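Local coordinates for putative HAD-hydrolase YfnB (Bacillus subtilis, PDB 3ED5), which probably acts as a phosphate-cleaving hydrolase of the haloacid dehalogenase superfamily, perhaps a 5'-nucleotidase, at residues F12-A24 against Q132-F145. Residues are numbered along the deposited sequence; the frame is centred on the assembly and turned at random. Where two conformers were deposited one is given.
With FMT (formic acid), chain G.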
ATOM      1  N   PHE A  12       5.816  -4.120  -6.540  1.00 31.10           N
ATOM      2  CA  PHE A  12       5.862  -3.076  -5.517  1.00 30.83           C
ATOM      3  C   PHE A  12       4.462  -2.799  -5.002  1.00 31.04           C
ATOM      4  O   PHE A  12       3.532  -2.561  -5.761  1.00 30.94           O
ATOM      5  CB  PHE A  12       6.394  -1.758  -6.118  1.00 31.47           C
ATOM      6  CG  PHE A  12       7.883  -1.667  -6.188  1.00 32.52           C
ATOM      7  CD1 PHE A  12       8.634  -1.155  -5.132  1.00 31.78           C
ATOM      8  CD2 PHE A  12       8.551  -2.080  -7.351  1.00 31.31           C
ATOM      9  CE1 PHE A  12      10.054  -1.099  -5.216  1.00 32.15           C
ATOM     10  CE2 PHE A  12       9.957  -1.995  -7.453  1.00 33.70           C
ATOM     11  CZ  PHE A  12      10.700  -1.514  -6.396  1.00 33.71           C
ATOM     12  N   ASP A  13       4.348  -2.786  -3.682  1.00 31.54           N
ATOM     13  CA  ASP A  13       3.224  -2.152  -3.009  0.50 31.53           C
ATOM     14  C   ASP A  13       3.311  -0.629  -3.250  1.00 31.56           C
ATOM     15  O   ASP A  13       4.375  -0.100  -3.581  1.00 31.40           O
ATOM     16  CB  ASP A  13       3.306  -2.495  -1.514  0.50 31.65           C
ATOM     17  CG  ASP A  13       2.269  -1.758  -0.684  0.50 31.99           C
ATOM     18  OD1 ASP A  13       1.051  -2.038  -0.819  0.50 30.47           O
ATOM     19  OD2 ASP A  13       2.703  -0.917   0.107  0.50 34.33           O
ATOM     20  N   VAL A  14       2.193   0.092  -3.068  1.00 31.31           N
ATOM     21  CA  VAL A  14       2.168   1.548  -3.308  1.00 31.63           C
ATOM     22  C   VAL A  14       2.353   2.307  -1.989  1.00 30.84           C
ATOM     23  O   VAL A  14       3.337   3.043  -1.779  1.00 31.21           O
ATOM     24  CB  VAL A  14       0.827   1.996  -3.985  1.00 30.99           C
ATOM     25  CG1 VAL A  14       0.787   3.528  -4.191  1.00 30.66           C
ATOM     26  CG2 VAL A  14       0.690   1.341  -5.398  1.00 30.34           C
ATOM     27  N   ASP A  15       1.371   2.142  -1.119  1.00 31.69           N
ATOM     28  CA  ASP A  15       1.257   3.066   0.028  1.00 31.16           C
ATOM     29  C   ASP A  15       2.291   2.799   1.112  1.00 31.56           C
ATOM     30  O   ASP A  15       2.382   1.694   1.653  1.00 33.07           O
ATOM     31  CB  ASP A  15      -0.172   3.044   0.588  1.00 31.62           C
ATOM     32  CG  ASP A  15      -1.150   3.646  -0.386  1.00 33.59           C
ATOM     33  OD1 ASP A  15      -0.742   4.587  -1.092  1.00 33.71           O
ATOM     34  OD2 ASP A  15      -2.306   3.192  -0.440  1.00 35.28           O
ATOM     35  N   ASP A  16       3.042   3.847   1.402  1.00 32.23           N
ATOM     36  CA  ASP A  16       4.158   3.836   2.353  1.00 33.15           C
ATOM     37  C   ASP A  16       5.247   2.874   1.913  1.00 32.80           C
ATOM     38  O   ASP A  16       6.073   2.469   2.720  1.00 34.26           O
ATOM     39  CB  ASP A  16       3.679   3.550   3.781  1.00 33.58           C
ATOM     40  CG  ASP A  16       2.787   4.657   4.290  1.00 34.39           C
ATOM     41  OD1 ASP A  16       3.093   5.838   3.991  1.00 34.59           O
ATOM     42  OD2 ASP A  16       1.816   4.320   4.981  1.00 38.91           O
ATOM     43  N   THR A  17       5.275   2.573   0.607  1.00 33.78           N
ATOM     44  CA  THR A  17       6.377   1.809   0.003  1.00 33.33           C
ATOM     45  C   THR A  17       7.063   2.731  -1.000  1.00 32.95           C
ATOM     46  O   THR A  17       8.243   3.027  -0.835  1.00 32.68           O
ATOM     47  CB  THR A  17       5.860   0.508  -0.650  1.00 33.41           C
ATOM     48  OG1 THR A  17       5.245  -0.305   0.362  1.00 34.45           O
ATOM     49  CG2 THR A  17       7.034  -0.304  -1.278  1.00 33.93           C
ATOM     50  N   ILE A  18       6.307   3.247  -1.986  1.00 32.44           N
ATOM     51  CA  ILE A  18       6.841   4.245  -2.926  1.00 31.22           C
ATOM     52  C   ILE A  18       6.147   5.614  -2.841  1.00 31.35           C
ATOM     53  O   ILE A  18       6.750   6.609  -3.176  1.00 31.23           O
ATOM     54  CB  ILE A  18       6.875   3.731  -4.418  1.00 31.63           C
ATOM     55  CG1 ILE A  18       5.473   3.282  -4.880  1.00 31.18           C
ATOM     56  CG2 ILE A  18       7.932   2.629  -4.547  1.00 32.86           C
ATOM     57  CD1 ILE A  18       5.386   2.674  -6.348  1.00 32.32           C
ATOM     58  N   LEU A  19       4.892   5.644  -2.395  1.00 31.63           N
ATOM     59  CA  LEU A  19       4.197   6.916  -2.141  1.00 31.45           C
ATOM     60  C   LEU A  19       4.081   7.096  -0.645  1.00 30.87           C
ATOM     61  O   LEU A  19       3.909   6.114   0.073  1.00 31.40           O
ATOM     62  CB  LEU A  19       2.793   6.902  -2.779  1.00 31.16           C
ATOM     63  CG  LEU A  19       2.774   6.960  -4.309  1.00 31.91           C
ATOM     64  CD1 LEU A  19       1.301   7.034  -4.807  1.00 33.69           C
ATOM     65  CD2 LEU A  19       3.563   8.164  -4.804  1.00 33.20           C
ATOM     66  N   ASP A  20       4.130   8.348  -0.188  1.00 31.54           N
ATOM     67  CA  ASP A  20       4.077   8.631   1.238  1.00 32.48           C
ATOM     68  C   ASP A  20       2.586   8.749   1.605  1.00 33.15           C
ATOM     69  O   ASP A  20       2.009   9.849   1.597  1.00 32.55           O
ATOM     70  CB  ASP A  20       4.888   9.903   1.530  1.00 31.64           C
ATOM     71  CG  ASP A  20       4.929  10.275   3.031  1.00 32.96           C
ATOM     72  OD1 ASP A  20       4.245   9.671   3.866  1.00 34.71           O
ATOM     73  OD2 ASP A  20       5.672  11.195   3.358  1.00 36.07           O
ATOM     74  N   PHE A  21       1.970   7.592   1.883  1.00 33.13           N
ATOM     75  CA  PHE A  21       0.552   7.547   2.202  1.00 33.54           C
ATOM     76  C   PHE A  21       0.281   8.228   3.522  1.00 33.20           C
ATOM     77  O   PHE A  21      -0.744   8.900   3.669  1.00 34.20           O
ATOM     78  CB  PHE A  21       0.030   6.114   2.273  1.00 32.62           C
ATOM     79  CG  PHE A  21      -1.445   6.041   2.550  1.00 34.98           C
ATOM     80  CD1 PHE A  21      -2.368   6.205   1.506  1.00 34.02           C
ATOM     81  CD2 PHE A  21      -1.918   5.883   3.867  1.00 36.06           C
ATOM     82  CE1 PHE A  21      -3.752   6.146   1.754  1.00 37.15           C
ATOM     83  CE2 PHE A  21      -3.305   5.837   4.119  1.00 36.55           C
ATOM     84  CZ  PHE A  21      -4.215   5.960   3.054  1.00 36.77           C
ATOM     85  N   GLN A  22       1.211   8.104   4.465  1.00 32.73           N
ATOM     86  CA  GLN A  22       1.029   8.844   5.753  1.00 33.48           C
ATOM     87  C   GLN A  22       0.794  10.339   5.543  1.00 33.20           C
ATOM     88  O   GLN A  22      -0.080  10.936   6.194  1.00 33.41           O
ATOM     89  CB  GLN A  22       2.234   8.628   6.677  1.00 33.85           C
ATOM     90  CG  GLN A  22       2.417   7.148   7.049  1.00 37.15           C
ATOM     91  CD  GLN A  22       1.172   6.577   7.676  1.00 40.73           C
ATOM     92  OE1 GLN A  22       0.483   5.713   7.106  1.00 42.41           O
ATOM     93  NE2 GLN A  22       0.847   7.076   8.842  1.00 42.03           N
ATOM     94  N   ALA A  23       1.593  10.951   4.674  1.00 32.38           N
ATOM     95  CA  ALA A  23       1.428  12.337   4.348  1.00 32.72           C
ATOM     96  C   ALA A  23       0.080  12.642   3.683  1.00 32.50           C
ATOM     97  O   ALA A  23      -0.579  13.637   4.034  1.00 30.76           O
ATOM     98  CB  ALA A  23       2.610  12.865   3.505  1.00 32.33           C
ATOM     99  N   ALA A  24      -0.292  11.831   2.693  1.00 31.33           N
ATOM    100  CA  ALA A  24      -1.583  11.991   2.008  1.00 32.76           C
ATOM    101  C   ALA A  24      -2.747  11.850   2.996  1.00 32.48           C
ATOM    102  O   ALA A  24      -3.678  12.654   2.963  1.00 32.67           O
ATOM    103  CB  ALA A  24      -1.737  10.967   0.854  1.00 32.34           C
ATOM    104  N   GLN A 132      -5.256   4.845  -6.740  1.00 31.02           N
ATOM    105  CA  GLN A 132      -3.871   4.445  -6.943  1.00 30.48           C
ATOM    106  C   GLN A 132      -3.394   4.883  -8.321  1.00 30.26           C
ATOM    107  O   GLN A 132      -2.272   5.405  -8.447  1.00 30.09           O
ATOM    108  CB  GLN A 132      -3.736   2.922  -6.754  1.00 30.56           C
ATOM    109  CG  GLN A 132      -4.168   2.374  -5.330  1.00 31.73           C
ATOM    110  CD  GLN A 132      -3.525   3.118  -4.157  1.00 33.54           C
ATOM    111  OE1 GLN A 132      -3.764   4.320  -3.949  1.00 33.40           O
ATOM    112  NE2 GLN A 132      -2.791   2.391  -3.332  1.00 31.54           N
ATOM    113  N   TYR A 133      -4.240   4.702  -9.336  1.00 30.33           N
ATOM    114  CA  TYR A 133      -3.918   5.150 -10.688  1.00 30.88           C
ATOM    115  C   TYR A 133      -3.642   6.668 -10.680  1.00 30.74           C
ATOM    116  O   TYR A 133      -2.636   7.149 -11.238  1.00 30.24           O
ATOM    117  CB  TYR A 133      -5.052   4.836 -11.674  1.00 30.75           C
ATOM    118  CG  TYR A 133      -4.918   3.460 -12.324  1.00 35.23           C
ATOM    119  CD1 TYR A 133      -5.167   2.288 -11.615  1.00 37.62           C
ATOM    120  CD2 TYR A 133      -4.528   3.346 -13.658  1.00 40.97           C
ATOM    121  CE1 TYR A 133      -5.057   1.010 -12.233  1.00 36.51           C
ATOM    122  CE2 TYR A 133      -4.408   2.087 -14.286  1.00 41.35           C
ATOM    123  CZ  TYR A 133      -4.684   0.929 -13.567  1.00 40.86           C
ATOM    124  OH  TYR A 133      -4.559  -0.307 -14.194  1.00 42.09           O
ATOM    125  N   LYS A 134      -4.536   7.405 -10.030  1.00 30.60           N
ATOM    126  CA  LYS A 134      -4.401   8.862 -10.026  1.00 30.10           C
ATOM    127  C   LYS A 134      -3.125   9.337  -9.327  1.00 29.43           C
ATOM    128  O   LYS A 134      -2.381  10.161  -9.901  1.00 29.84           O
ATOM    129  CB  LYS A 134      -5.647   9.540  -9.416  1.00 29.98           C
ATOM    130  CG  LYS A 134      -5.523  11.071  -9.395  1.00 30.11           C
ATOM    131  CD  LYS A 134      -6.814  11.726  -8.873  1.00 31.19           C
ATOM    132  CE  LYS A 134      -6.834  13.218  -9.105  1.00 32.05           C
ATOM    133  NZ  LYS A 134      -5.701  13.904  -8.409  1.00 34.29           N
ATOM    134  N   ARG A 135      -2.849   8.814  -8.134  1.00 29.05           N
ATOM    135  CA  ARG A 135      -1.653   9.206  -7.368  1.00 29.60           C
ATOM    136  C   ARG A 135      -0.355   8.753  -8.062  1.00 30.14           C
ATOM    137  O   ARG A 135       0.640   9.501  -8.073  1.00 29.29           O
ATOM    138  CB  ARG A 135      -1.745   8.692  -5.930  1.00 30.08           C
ATOM    139  CG  ARG A 135      -2.863   9.458  -5.154  1.00 30.20           C
ATOM    140  CD  ARG A 135      -3.196   8.735  -3.872  1.00 29.38           C
ATOM    141  NE  ARG A 135      -2.021   8.662  -2.969  1.00 31.38           N
ATOM    142  CZ  ARG A 135      -1.539   7.551  -2.409  1.00 31.38           C
ATOM    143  NH1 ARG A 135      -2.091   6.354  -2.636  1.00 30.92           N
ATOM    144  NH2 ARG A 135      -0.492   7.649  -1.590  1.00 32.49           N
ATOM    145  N   LEU A 136      -0.374   7.576  -8.692  1.00 30.24           N
ATOM    146  CA  LEU A 136       0.791   7.178  -9.476  1.00 30.57           C
ATOM    147  C   LEU A 136       0.996   8.088 -10.689  1.00 30.63           C
ATOM    148  O   LEU A 136       2.160   8.369 -11.074  1.00 31.57           O
ATOM    149  CB  LEU A 136       0.684   5.705  -9.942  1.00 30.14           C
ATOM    150  CG  LEU A 136       0.824   4.693  -8.805  1.00 30.08           C
ATOM    151  CD1 LEU A 136       0.359   3.311  -9.300  1.00 33.11           C
ATOM    152  CD2 LEU A 136       2.247   4.641  -8.201  1.00 33.81           C
ATOM    153  N   ARG A 137      -0.086   8.498 -11.338  1.00 30.19           N
ATOM    154  CA  ARG A 137       0.050   9.412 -12.484  1.00 31.19           C
ATOM    155  C   ARG A 137       0.590  10.775 -12.036  1.00 30.49           C
ATOM    156  O   ARG A 137       1.510  11.319 -12.644  1.00 30.42           O
ATOM    157  CB  ARG A 137      -1.266   9.592 -13.236  1.00 31.71           C
ATOM    158  CG  ARG A 137      -1.635   8.405 -14.103  1.00 34.25           C
ATOM    159  CD  ARG A 137      -2.739   8.776 -15.101  1.00 40.32           C
ATOM    160  NE  ARG A 137      -2.981   7.675 -16.036  1.00 44.06           N
ATOM    161  CZ  ARG A 137      -4.004   6.821 -15.951  1.00 45.90           C
ATOM    162  NH1 ARG A 137      -4.116   5.855 -16.844  1.00 48.87           N
ATOM    163  NH2 ARG A 137      -4.916   6.927 -14.984  1.00 47.88           N
ATOM    164  N   ASP A 138      -0.022  11.328 -10.989  1.00 30.79           N
ATOM    165  CA  ASP A 138       0.320  12.670 -10.548  1.00 30.44           C
ATOM    166  C   ASP A 138       1.757  12.811 -10.024  1.00 30.08           C
ATOM    167  O   ASP A 138       2.344  13.892 -10.144  1.00 29.61           O
ATOM    168  CB  ASP A 138      -0.666  13.128  -9.441  1.00 28.38           C
ATOM    169  CG  ASP A 138      -2.112  13.326  -9.958  1.00 30.05           C
ATOM    170  OD1 ASP A 138      -2.354  13.384 -11.182  1.00 30.27           O
ATOM    171  OD2 ASP A 138      -3.040  13.498  -9.113  1.00 30.23           O
ATOM    172  N   SER A 139       2.306  11.739  -9.452  1.00 30.83           N
ATOM    173  CA  SER A 139       3.686  11.720  -8.941  1.00 30.64           C
ATOM    174  C   SER A 139       4.698  11.361 -10.056  1.00 31.14           C
ATOM    175  O   SER A 139       5.908  11.347  -9.810  1.00 30.91           O
ATOM    176  CB  SER A 139       3.806  10.658  -7.831  1.00 31.28           C
ATOM    177  OG  SER A 139       3.503   9.345  -8.337  1.00 31.03           O
ATOM    178  N   GLY A 140       4.191  11.043 -11.241  1.00 30.35           N
ATOM    179  CA  GLY A 140       5.061  10.631 -12.385  1.00 30.36           C
ATOM    180  C   GLY A 140       5.564   9.193 -12.369  1.00 31.55           C
ATOM    181  O   GLY A 140       6.386   8.837 -13.224  1.00 30.43           O
ATOM    182  N   LEU A 141       5.129   8.386 -11.406  1.00 31.80           N
ATOM    183  CA  LEU A 141       5.587   6.986 -11.297  1.00 31.90           C
ATOM    184  C   LEU A 141       4.905   6.059 -12.282  1.00 32.70           C
ATOM    185  O   LEU A 141       5.515   5.060 -12.700  1.00 31.58           O
ATOM    186  CB  LEU A 141       5.413   6.419  -9.891  1.00 32.36           C
ATOM    187  CG  LEU A 141       6.255   7.056  -8.772  1.00 31.83           C
ATOM    188  CD1 LEU A 141       5.866   6.403  -7.469  1.00 34.23           C
ATOM    189  CD2 LEU A 141       7.744   6.828  -9.024  1.00 33.42           C
ATOM    190  N   PHE A 142       3.677   6.391 -12.666  1.00 32.21           N
ATOM    191  CA  PHE A 142       2.812   5.490 -13.461  1.00 32.54           C
ATOM    192  C   PHE A 142       3.505   4.814 -14.680  1.00 33.41           C
ATOM    193  O   PHE A 142       3.418   3.603 -14.820  1.00 33.79           O
ATOM    194  CB  PHE A 142       1.568   6.258 -13.940  1.00 33.05           C
ATOM    195  CG  PHE A 142       0.580   5.416 -14.680  1.00 35.35           C
ATOM    196  CD1 PHE A 142      -0.383   4.701 -13.986  1.00 38.82           C
ATOM    197  CD2 PHE A 142       0.636   5.321 -16.075  1.00 37.55           C
ATOM    198  CE1 PHE A 142      -1.309   3.901 -14.667  1.00 41.13           C
ATOM    199  CE2 PHE A 142      -0.284   4.531 -16.760  1.00 38.31           C
ATOM    200  CZ  PHE A 142      -1.236   3.806 -16.047  1.00 39.29           C
ATOM    201  N   PRO A 143       4.158   5.590 -15.549  1.00 33.44           N
ATOM    202  CA  PRO A 143       4.666   4.969 -16.785  1.00 33.31           C
ATOM    203  C   PRO A 143       5.783   3.926 -16.613  1.00 33.93           C
ATOM    204  O   PRO A 143       6.102   3.191 -17.583  1.00 33.13           O
ATOM    205  CB  PRO A 143       5.199   6.166 -17.588  1.00 33.95           C
ATOM    206  CG  PRO A 143       4.598   7.360 -16.936  1.00 34.98           C
ATOM    207  CD  PRO A 143       4.515   7.021 -15.503  1.00 33.37           C
ATOM    208  N   PHE A 144       6.396   3.871 -15.429  1.00 33.35           N
ATOM    209  CA  PHE A 144       7.536   2.984 -15.218  1.00 32.96           C
ATOM    210  C   PHE A 144       7.108   1.538 -14.982  1.00 33.15           C
ATOM    211  O   PHE A 144       7.956   0.644 -14.957  1.00 33.34           O
ATOM    212  CB  PHE A 144       8.391   3.467 -14.021  1.00 33.14           C
ATOM    213  CG  PHE A 144       9.045   4.799 -14.243  1.00 34.75           C
ATOM    214  CD1 PHE A 144      10.148   4.921 -15.092  1.00 35.36           C
ATOM    215  CD2 PHE A 144       8.584   5.930 -13.594  1.00 35.41           C
ATOM    216  CE1 PHE A 144      10.775   6.159 -15.305  1.00 36.54           C
ATOM    217  CE2 PHE A 144       9.193   7.183 -13.806  1.00 36.84           C
ATOM    218  CZ  PHE A 144      10.301   7.295 -14.659  1.00 35.98           C
ATOM    219  N   PHE A 145       5.809   1.319 -14.775  1.00 33.55           N
ATOM    220  CA  PHE A 145       5.262  -0.035 -14.471  1.00 33.12           C
ATOM    221  C   PHE A 145       4.610  -0.688 -15.666  1.00 34.43           C
ATOM    222  O   PHE A 145       3.845  -0.059 -16.412  1.00 35.24           O
ATOM    223  CB  PHE A 145       4.285   0.065 -13.296  1.00 32.88           C
ATOM    224  CG  PHE A 145       4.955   0.544 -12.048  1.00 32.36           C
ATOM    225  CD1 PHE A 145       5.594  -0.363 -11.199  1.00 32.59           C
ATOM    226  CD2 PHE A 145       5.022   1.913 -11.754  1.00 33.33           C
ATOM    227  CE1 PHE A 145       6.279   0.081 -10.041  1.00 34.02           C
ATOM    228  CE2 PHE A 145       5.688   2.379 -10.559  1.00 32.84           C
ATOM    229  CZ  PHE A 145       6.323   1.464  -9.718  1.00 33.44           C
TER
HETATM  230  C   FMT G 241      -6.142   9.992 -13.825  1.00 46.58           C
HETATM  231  O1  FMT G 241      -6.126  10.118 -15.064  1.00 47.09           O
HETATM  232  O2  FMT G 241      -5.760   8.982 -13.222  1.00 45.13           O
HETATM  233  O   HOH W   1      -4.723   4.537  -1.256  1.00 35.02           O
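The turn from Val-14 to Leu-19, which follows strand 9-12, runs along helix 129-138, the CA atoms of Leu-19 and Leu-136 standing 8.1 Å apart; Val-14 meets Gln-132, while Leu-19 lies against Arg-135. The backbone of this turn is gathered round Val-14 O, which accepts from the amides of Thr-17, Ile-18 and Leu-19. On the polar side, Arg-135 NH1 donates to Asp-15 OD1 at 2.7 Å, in the guanidinium plane and on the syn lone pair, while NH2 adds a weak bond to the same oxygen. Gln-132 NE2 reaches Asp-15 OD2 at 3.0 Å from above the carboxylate plane, and a water links that oxygen to Gln-132 OE1. A bend at chi3 (62°) swings the arginine head toward the loop, where Leu-19 CD1 lies over the centre of one guanidinium face; NE is held by Gly-101 O. On the apolar side, Ile-18 CD1 touches Phe-145 CZ at 3.7 Å and Leu-141 CD1 at 3.9 Å. With an alanine at Asp-15, Arg-135 would probably be left without its carboxylate mate and Gln-132 NE2 with one partner fewer, Thr-125 OG1 remaining. Asp-13, the nucleophile by similarity, and Asp-15 fit the DxD motif of HAD phosphatases; grips on both Asp-15 oxygens thus tie the loop that carries the presumed nucleophile to helix 129-138, and Ile-18 and Phe-145, both touching Ile-123, continue the packing toward the sheet.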